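Local coordinates for protein gene activator AphA (Vibrio cholerae, PDB 1YG2) that activates virulence gene expression, probably by binding promoter DNA through a winged-helix domain of the PadR-like family, at residues A[110-115]-A[173-178]. Sequence-based numbering, arbitrary orientation.
Sequences PYRLQL and AELNAM
Arg112 reaches across to Asn176 in the polar part of this contact, where one carbonyl oxygen takes two N-H groups of a guanidinium. The arginine side chain, swung opposite its own backbone N at CG (chi1 -169°) and extended from CG to NE, spans the gap between two helix segments whose axes come no closer than 11.1 Å. Its NE lies 2.8 Å from OD1 of Asn176, and NH2 of Arg112 is 2.8 Å from the same OD1. Both hydrogen bonds are weak, bent to 129° and 128°, because a single acceptor sits between two N-H groups that point past it. The guanidinium and amide planes are nearly coplanar, and the amide meets the guanidinium edge. ND2 of Asn176 comes to 2.9 Å from NH2 of Arg112, but two donors make no bond.

The apolar part lies beside these hydrogen bonds. Leu175 sends CD1 to within 4.2 Å of CD2 of Tyr111, the two side chains crossing at about a right angle, while its CB rests 4.2 Å from NE of Arg112. Tyr111 also packs on Leu100 of helix 95-101 and on Phe83 of the second subunit. One turn along, Leu115 packs on Trp164, Val171 and Leu172, carrying the apolar seam along helix 145-177.

Buried tyrosine and leucine flanked by a more exposed arginine-asparagine hydrogen-bond pair illustrate how the two arms of an antiparallel helix pair meet at the open end, away from the connecting loop: here, helices 108-136 and 145-177 form the long C-terminal helical hairpin of this PadR-like winged-helix protein.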
loop_
_atom_site.group_PDB
_atom_site.type_symbol
_atom_site.label_atom_id
_atom_site.label_comp_id
_atom_site.label_asym_id
_atom_site.label_seq_id
_atom_site.Cartn_x
_atom_site.Cartn_y
_atom_site.Cartn_z
ATOM N N PRO A 110 -3.265 3.714 -23.286
ATOM C CA PRO A 110 -2.353 2.794 -22.598
ATOM C C PRO A 110 -2.743 2.563 -21.147
ATOM O O PRO A 110 -2.736 1.434 -20.668
ATOM C CB PRO A 110 -0.998 3.497 -22.705
ATOM C CG PRO A 110 -1.119 4.282 -23.955
ATOM C CD PRO A 110 -2.514 4.849 -23.851
ATOM N N TYR A 111 -3.078 3.642 -20.450
ATOM C CA TYR A 111 -3.448 3.545 -19.049
ATOM C C TYR A 111 -4.704 2.708 -18.844
ATOM O O TYR A 111 -4.715 1.778 -18.038
ATOM C CB TYR A 111 -3.670 4.939 -18.455
ATOM C CG TYR A 111 -3.898 4.900 -16.963
ATOM C CD1 TYR A 111 -2.941 4.353 -16.113
ATOM C CD2 TYR A 111 -5.084 5.371 -16.403
ATOM C CE1 TYR A 111 -3.154 4.271 -14.745
ATOM C CE2 TYR A 111 -5.309 5.295 -15.034
ATOM C CZ TYR A 111 -4.340 4.744 -14.212
ATOM O OH TYR A 111 -4.548 4.662 -12.857
ATOM N N ARG A 112 -5.755 3.053 -19.579
ATOM C CA ARG A 112 -7.031 2.360 -19.493
ATOM C C ARG A 112 -6.889 0.854 -19.649
ATOM O O ARG A 112 -7.576 0.087 -18.978
ATOM C CB ARG A 112 -7.981 2.891 -20.561
ATOM C CG ARG A 112 -9.403 2.422 -20.398
ATOM C CD ARG A 112 -10.345 3.170 -21.332
ATOM N NE ARG A 112 -11.738 2.966 -20.944
ATOM C CZ ARG A 112 -12.335 1.778 -20.899
ATOM N NH1 ARG A 112 -11.663 0.681 -21.226
ATOM N NH2 ARG A 112 -13.598 1.684 -20.502
ATOM N N LEU A 113 -5.992 0.433 -20.531
ATOM C CA LEU A 113 -5.774 -0.982 -20.776
ATOM C C LEU A 113 -4.976 -1.622 -19.649
ATOM O O LEU A 113 -5.233 -2.761 -19.263
ATOM C CB LEU A 113 -5.047 -1.173 -22.107
ATOM C CG LEU A 113 -5.761 -0.577 -23.322
ATOM C CD1 LEU A 113 -4.882 -0.751 -24.552
ATOM C CD2 LEU A 113 -7.117 -1.249 -23.522
ATOM N N GLN A 114 -4.005 -0.888 -19.122
ATOM C CA GLN A 114 -3.192 -1.403 -18.030
ATOM C C GLN A 114 -4.032 -1.501 -16.756
ATOM O O GLN A 114 -3.799 -2.361 -15.910
ATOM C CB GLN A 114 -1.982 -0.494 -17.799
ATOM C CG GLN A 114 -0.981 -0.505 -18.955
ATOM C CD GLN A 114 0.145 0.507 -18.786
ATOM O OE1 GLN A 114 0.854 0.512 -17.777
ATOM N NE2 GLN A 114 0.316 1.368 -19.786
ATOM N N LEU A 115 -5.017 -0.618 -16.631
ATOM C CA LEU A 115 -5.887 -0.609 -15.462
ATOM C C LEU A 115 -6.876 -1.771 -15.559
ATOM O O LEU A 115 -6.978 -2.593 -14.645
ATOM C CB LEU A 115 -6.639 0.724 -15.381
ATOM C CG LEU A 115 -7.371 1.065 -14.081
ATOM C CD1 LEU A 115 -6.389 1.103 -12.921
ATOM C CD2 LEU A 115 -8.055 2.410 -14.227
ATOM N N ALA A 173 -14.839 4.019 -15.609
ATOM C CA ALA A 173 -16.060 4.654 -16.081
ATOM C C ALA A 173 -15.782 6.081 -16.535
ATOM O O ALA A 173 -16.162 6.470 -17.637
ATOM C CB ALA A 173 -17.108 4.656 -14.983
ATOM N N GLU A 174 -15.123 6.858 -15.683
ATOM C CA GLU A 174 -14.804 8.243 -16.006
ATOM C C GLU A 174 -13.990 8.356 -17.284
ATOM O O GLU A 174 -14.162 9.295 -18.061
ATOM C CB GLU A 174 -14.019 8.890 -14.865
ATOM C CG GLU A 174 -14.790 9.043 -13.568
ATOM C CD GLU A 174 -16.017 9.918 -13.711
ATOM O OE1 GLU A 174 -15.911 11.019 -14.291
ATOM O OE2 GLU A 174 -17.092 9.500 -13.235
ATOM N N LEU A 175 -13.095 7.400 -17.496
ATOM C CA LEU A 175 -12.253 7.415 -18.682
ATOM C C LEU A 175 -13.059 7.262 -19.976
ATOM O O LEU A 175 -12.506 7.365 -21.073
ATOM C CB LEU A 175 -11.172 6.330 -18.571
ATOM C CG LEU A 175 -10.061 6.646 -17.555
ATOM C CD1 LEU A 175 -9.135 5.458 -17.380
ATOM C CD2 LEU A 175 -9.276 7.860 -18.027
ATOM N N ASN A 176 -14.365 7.034 -19.844
ATOM C CA ASN A 176 -15.246 6.896 -21.005
ATOM C C ASN A 176 -16.136 8.123 -21.141
ATOM O O ASN A 176 -16.193 8.748 -22.196
ATOM C CB ASN A 176 -16.136 5.654 -20.887
ATOM C CG ASN A 176 -15.341 4.377 -20.745
ATOM O OD1 ASN A 176 -14.221 4.269 -21.240
ATOM N ND2 ASN A 176 -15.928 3.389 -20.078
ATOM N N ALA A 177 -16.831 8.457 -20.062
ATOM C CA ALA A 177 -17.729 9.601 -20.050
ATOM C C ALA A 177 -17.031 10.919 -20.374
ATOM O O ALA A 177 -17.697 11.921 -20.638
ATOM C CB ALA A 177 -18.427 9.702 -18.696
ATOM N N MET A 178 -15.699 10.923 -20.347
ATOM C CA MET A 178 -14.934 12.133 -20.649
ATOM C C MET A 178 -14.647 12.208 -22.144
ATOM O O MET A 178 -14.681 13.285 -22.743
ATOM C CB MET A 178 -13.601 12.151 -19.887
ATOM C CG MET A 178 -12.562 11.155 -20.418
ATOM S SD MET A 178 -10.845 11.504 -19.925
ATOM C CE MET A 178 -10.351 12.668 -21.232
#